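Local coordinates for genome polyprotein (Chicken sicinivirus JSY, PDB 6QWT), which probably copies the viral RNA as the RNA-dependent RNA polymerase (3Dpol) part of the polyprotein of this picornavirus, at residues 398-401 with 402-406; 137-140 with 141-145. One frame throughout, in Å; residues are numbered along the deposited sequence.

Contact 1 (398-401 with 402-406); sequences PVIS and PETYQ
Ile-400, the last residue of strand 396-400, meets Thr-404 and Tyr-405 of helix 402-408 where the chain turns from one element into the other with Ser-401 at the bend. The strand pairs antiparallel with 384-388 in a hairpin consistent with motif E, at the palm-thumb junction of picornaviral polymerases, and the two short axes make an angle of 64°. Followed outward from CB, the Ile-400 side chain divides into two branches, one for each partner. CG1 lies anti to the backbone N and approaches Thr-404 OG1 at 3.6 Å; beyond it, CD1 rests on Thr-404 CG2 at 3.7 Å, the two side chains crossing at about a right angle. The other branch, CG2, reaches the edge of the Tyr-405 ring, near its plane, at 3.6 Å from CE1. Tyr-405 comes back to this branch because its CG sits between the backbone N and the carbonyl carbon (chi1 49°), and Pro-402 O stands above the centre of one ring face. Leu-427, on helix 417-428, also packs on Ile-400, while Tyr-405 meets Trp-439 edge-to-face.

Polar groups tie the bend on the Thr-404 flank. Thr-404 N donates to Ser-401 O at 2.9 Å, well above the carbonyl plane (47° out of it), an i+3 to i backbone bond that closes the turn 401-404. The hydroxyls add a second link, Ser-401 OG to Thr-404 OG1 at 3.0 Å, with the donor undecided. Two direct bonds therefore join this one residue pair. At the ring's far end a water closes a bridge between strand and helix, lying 2.8 Å from Ile-400 O, to which it donates, and 2.8 Å from Tyr-405 OH.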
loop_
_atom_site.group_PDB
_atom_site.type_symbol
_atom_site.label_atom_id
_atom_site.label_comp_id
_atom_site.label_asym_id
_atom_site.label_seq_id
_atom_site.Cartn_x
_atom_site.Cartn_y
_atom_site.Cartn_z
ATOM N N PRO A 398 1.241 12.197 14.489
ATOM C CA PRO A 398 0.483 11.915 13.262
ATOM C C PRO A 398 -0.997 12.172 13.494
ATOM O O PRO A 398 -1.671 11.419 14.206
ATOM C CB PRO A 398 0.780 10.431 13.007
ATOM C CG PRO A 398 1.038 9.863 14.367
ATOM C CD PRO A 398 1.608 10.970 15.217
ATOM N N VAL A 399 -1.505 13.250 12.906
ATOM C CA VAL A 399 -2.879 13.690 13.123
ATOM C C VAL A 399 -3.681 13.306 11.885
ATOM O O VAL A 399 -3.644 13.997 10.862
ATOM C CB VAL A 399 -2.953 15.191 13.411
ATOM C CG1 VAL A 399 -4.388 15.609 13.728
ATOM C CG2 VAL A 399 -2.021 15.540 14.563
ATOM N N ILE A 400 -4.414 12.201 11.980
ATOM C CA ILE A 400 -5.220 11.717 10.868
ATOM C C ILE A 400 -6.466 12.582 10.732
ATOM O O ILE A 400 -6.917 13.222 11.690
ATOM C CB ILE A 400 -5.569 10.225 11.064
ATOM C CG1 ILE A 400 -5.975 9.579 9.736
ATOM C CG2 ILE A 400 -6.652 10.046 12.123
ATOM C CD1 ILE A 400 -5.815 8.071 9.725
ATOM N N SER A 401 -7.015 12.621 9.521
ATOM C CA SER A 401 -8.222 13.394 9.271
ATOM C C SER A 401 -9.354 12.886 10.159
ATOM O O SER A 401 -9.558 11.668 10.255
ATOM C CB SER A 401 -8.624 13.299 7.800
ATOM O OG SER A 401 -8.836 11.948 7.425
ATOM N N PRO A 402 -10.096 13.771 10.828
ATOM C CA PRO A 402 -11.170 13.300 11.721
ATOM C C PRO A 402 -12.215 12.452 11.018
ATOM O O PRO A 402 -12.847 11.606 11.663
ATOM C CB PRO A 402 -11.766 14.606 12.267
ATOM C CG PRO A 402 -10.658 15.605 12.151
ATOM C CD PRO A 402 -9.912 15.231 10.898
ATOM N N GLU A 403 -12.401 12.647 9.708
ATOM C CA GLU A 403 -13.368 11.853 8.960
ATOM C C GLU A 403 -13.037 10.368 9.022
ATOM O O GLU A 403 -13.939 9.530 8.936
ATOM C CB GLU A 403 -13.429 12.329 7.507
ATOM C CG GLU A 403 -14.611 11.771 6.730
ATOM C CD GLU A 403 -14.593 12.168 5.262
ATOM O OE1 GLU A 403 -15.641 12.630 4.756
ATOM O OE2 GLU A 403 -13.532 12.021 4.615
ATOM N N THR A 404 -11.755 10.027 9.168
ATOM C CA THR A 404 -11.356 8.626 9.251
ATOM C C THR A 404 -12.062 7.919 10.404
ATOM O O THR A 404 -12.799 6.949 10.196
ATOM C CB THR A 404 -9.835 8.521 9.399
ATOM O OG1 THR A 404 -9.200 9.027 8.217
ATOM C CG2 THR A 404 -9.422 7.076 9.612
ATOM N N TYR A 405 -11.854 8.392 11.634
ATOM C CA TYR A 405 -12.416 7.702 12.791
ATOM C C TYR A 405 -13.846 8.121 13.113
ATOM O O TYR A 405 -14.540 7.391 13.830
ATOM C CB TYR A 405 -11.530 7.900 14.030
ATOM C CG TYR A 405 -11.110 9.323 14.322
ATOM C CD1 TYR A 405 -9.899 9.820 13.853
ATOM C CD2 TYR A 405 -11.906 10.161 15.095
ATOM C CE1 TYR A 405 -9.498 11.119 14.129
ATOM C CE2 TYR A 405 -11.513 11.465 15.377
ATOM C CZ TYR A 405 -10.309 11.937 14.890
ATOM O OH TYR A 405 -9.913 13.227 15.162
ATOM N N GLN A 406 -14.307 9.267 12.605
ATOM C CA GLN A 406 -15.713 9.623 12.771
ATOM C C GLN A 406 -16.612 8.729 11.924
ATOM O O GLN A 406 -17.697 8.332 12.364
ATOM C CB GLN A 406 -15.933 11.094 12.417
ATOM C CG GLN A 406 -15.422 12.063 13.477
ATOM C CD GLN A 406 -15.429 13.505 13.005
ATOM O OE1 GLN A 406 -15.576 13.780 11.814
ATOM N NE2 GLN A 406 -15.270 14.435 13.939
HETATM O O HOH W 1 -7.234 13.751 14.375
#

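Contact 2 (137-140 with 141-145); sequences ELYQ and EIEAC
Tyr-139 and Glu-143, one turn apart on helix 136-147, lie side by side and point the same way. This is i to i+4 packing along a single alpha-helix, probably in the fingers, as in related picornaviral polymerases. The ring and carboxylate planes are 36° apart, so the groups are neither stacked flat nor perpendicular, and OE2 of Glu-143 approaches the ring obliquely. Its separation from Tyr-139 OH, 3.8 Å, exceeds hydrogen-bonding range, and OE2 is just as far from CE1 and CZ: the carboxylate lies alongside the phenol without being held by its hydroxyl. A bend in the Glu-143 chain (chi2 70°) sets the carboxylate there.

The second pair crosses instead of running alongside. Leu-138 and Ile-142 meet obliquely on the buried flank, CG of Leu-138 lying 3.8 Å from Ile-142 CD1. Ile-142 CG1, placed beside its own backbone N, also comes within 3.2 Å of Leu-138 O. This apolar flank faces helix 180-189, where Ile-184 touches Ile-142, and Met-91 of helix 91-96 touches Tyr-139, Ile-142 and Glu-143.

Regular backbone bonds fix the spacing of both pairs. Ile-142 N reaches Leu-138 O at 2.9 Å with an N-H...O angle of 166°, and Glu-143 N reaches Tyr-139 O at 3.0 Å. The bond from Glu-141 N to Glu-137 O is longer, 3.2 Å, and the Glu-141 side chain runs back over the same carbonyl: CG of Glu-141 lies 3.5 Å from Glu-137 O. Main-chain bonding and the Leu-138 to Ile-142 contact thus hold the turn together, whereas the acidic and phenolic groups of Tyr-139 and Glu-143 add proximity but no side-chain hydrogen bond across it.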
loop_
_atom_site.group_PDB
_atom_site.type_symbol
_atom_site.label_atom_id
_atom_site.label_comp_id
_atom_site.label_asym_id
_atom_site.label_seq_id
_atom_site.Cartn_x
_atom_site.Cartn_y
_atom_site.Cartn_z
ATOM N N GLU A 137 3.265 -30.748 -0.448
ATOM C CA GLU A 137 2.671 -30.186 -1.655
ATOM C C GLU A 137 2.965 -28.697 -1.791
ATOM O O GLU A 137 3.199 -28.209 -2.902
ATOM C CB GLU A 137 1.164 -30.437 -1.663
ATOM C CG GLU A 137 0.781 -31.870 -2.008
ATOM C CD GLU A 137 0.613 -32.738 -0.775
ATOM O OE1 GLU A 137 0.003 -32.266 0.209
ATOM O OE2 GLU A 137 1.090 -33.894 -0.788
ATOM N N LEU A 138 2.957 -27.956 -0.680
ATOM C CA LEU A 138 3.300 -26.539 -0.748
ATOM C C LEU A 138 4.776 -26.348 -1.072
ATOM O O LEU A 138 5.127 -25.495 -1.896
ATOM C CB LEU A 138 2.948 -25.841 0.565
ATOM C CG LEU A 138 3.285 -24.348 0.603
ATOM C CD1 LEU A 138 2.680 -23.619 -0.592
ATOM C CD2 LEU A 138 2.824 -23.718 1.908
ATOM N N TYR A 139 5.650 -27.130 -0.429
ATOM C CA TYR A 139 7.083 -27.054 -0.699
ATOM C C TYR A 139 7.375 -27.214 -2.184
ATOM O O TYR A 139 8.204 -26.491 -2.746
ATOM C CB TYR A 139 7.822 -28.126 0.112
ATOM C CG TYR A 139 9.327 -28.158 -0.094
ATOM C CD1 TYR A 139 9.892 -28.804 -1.191
ATOM C CD2 TYR A 139 10.182 -27.558 0.820
ATOM C CE1 TYR A 139 11.266 -28.833 -1.378
ATOM C CE2 TYR A 139 11.557 -27.584 0.643
ATOM C CZ TYR A 139 12.093 -28.223 -0.455
ATOM O OH TYR A 139 13.460 -28.251 -0.630
ATOM N N GLN A 140 6.702 -28.166 -2.830
ATOM C CA GLN A 140 6.946 -28.433 -4.241
ATOM C C GLN A 140 6.431 -27.303 -5.122
ATOM O O GLN A 140 7.004 -27.035 -6.185
ATOM C CB GLN A 140 6.303 -29.764 -4.622
ATOM C CG GLN A 140 6.353 -30.105 -6.097
ATOM C CD GLN A 140 5.450 -31.271 -6.438
ATOM O OE1 GLN A 140 5.365 -32.243 -5.687
ATOM N NE2 GLN A 140 4.763 -31.178 -7.571
ATOM N N GLU A 141 5.357 -26.631 -4.705
ATOM C CA GLU A 141 4.854 -25.503 -5.481
ATOM C C GLU A 141 5.764 -24.289 -5.341
ATOM O O GLU A 141 5.976 -23.552 -6.311
ATOM C CB GLU A 141 3.426 -25.165 -5.053
ATOM C CG GLU A 141 2.374 -26.097 -5.629
ATOM C CD GLU A 141 2.370 -26.103 -7.145
ATOM O OE1 GLU A 141 2.998 -27.003 -7.738
ATOM O OE2 GLU A 141 1.742 -25.205 -7.745
ATOM N N ILE A 142 6.306 -24.062 -4.141
ATOM C CA ILE A 142 7.284 -22.991 -3.955
ATOM C C ILE A 142 8.504 -23.235 -4.833
ATOM O O ILE A 142 9.014 -22.321 -5.492
ATOM C CB ILE A 142 7.680 -22.874 -2.471
ATOM C CG1 ILE A 142 6.450 -22.612 -1.601
ATOM C CG2 ILE A 142 8.733 -21.779 -2.278
ATOM C CD1 ILE A 142 6.704 -22.819 -0.125
ATOM N N GLU A 143 8.984 -24.481 -4.857
ATOM C CA GLU A 143 10.141 -24.824 -5.678
ATOM C C GLU A 143 9.850 -24.602 -7.158
ATOM O O GLU A 143 10.659 -24.009 -7.880
ATOM C CB GLU A 143 10.548 -26.275 -5.416
ATOM C CG GLU A 143 12.002 -26.585 -5.721
ATOM C CD GLU A 143 12.951 -25.932 -4.738
ATOM O OE1 GLU A 143 13.979 -25.376 -5.179
ATOM O OE2 GLU A 143 12.666 -25.973 -3.522
ATOM N N ALA A 144 8.693 -25.077 -7.627
ATOM C CA ALA A 144 8.323 -24.888 -9.027
ATOM C C ALA A 144 8.165 -23.416 -9.371
ATOM O O ALA A 144 8.443 -23.009 -10.506
ATOM C CB ALA A 144 7.029 -25.641 -9.335
ATOM N N CYS A 145 7.716 -22.604 -8.412
ATOM C CA CYS A 145 7.579 -21.174 -8.660
ATOM C C CYS A 145 8.937 -20.502 -8.813
ATOM O O CYS A 145 9.076 -19.555 -9.597
ATOM C CB CYS A 145 6.784 -20.517 -7.532
ATOM S SG CYS A 145 6.322 -18.808 -7.867
#

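In the fold
The two contacts occupy opposite sides of the molecule's centre, their centres about 43 Å apart, and share no element. Contact 1 lies nearer that centre, about 18 Å away, and joins a strand to the helix after it; contact 2 lies about 27 Å out and stays within one helix. Each is partly buried, with two buried residues, but four of those touching in 137-145 are exposed against one in 398-406. The chemistry differs as well: at the turn into 402-408, side-chain hydroxyls and a bridging water supplement the main-chain bond, whereas helix 136-147 relies on repeated main-chain bonds and one aliphatic pair beside a more exposed flank carrying glutamates.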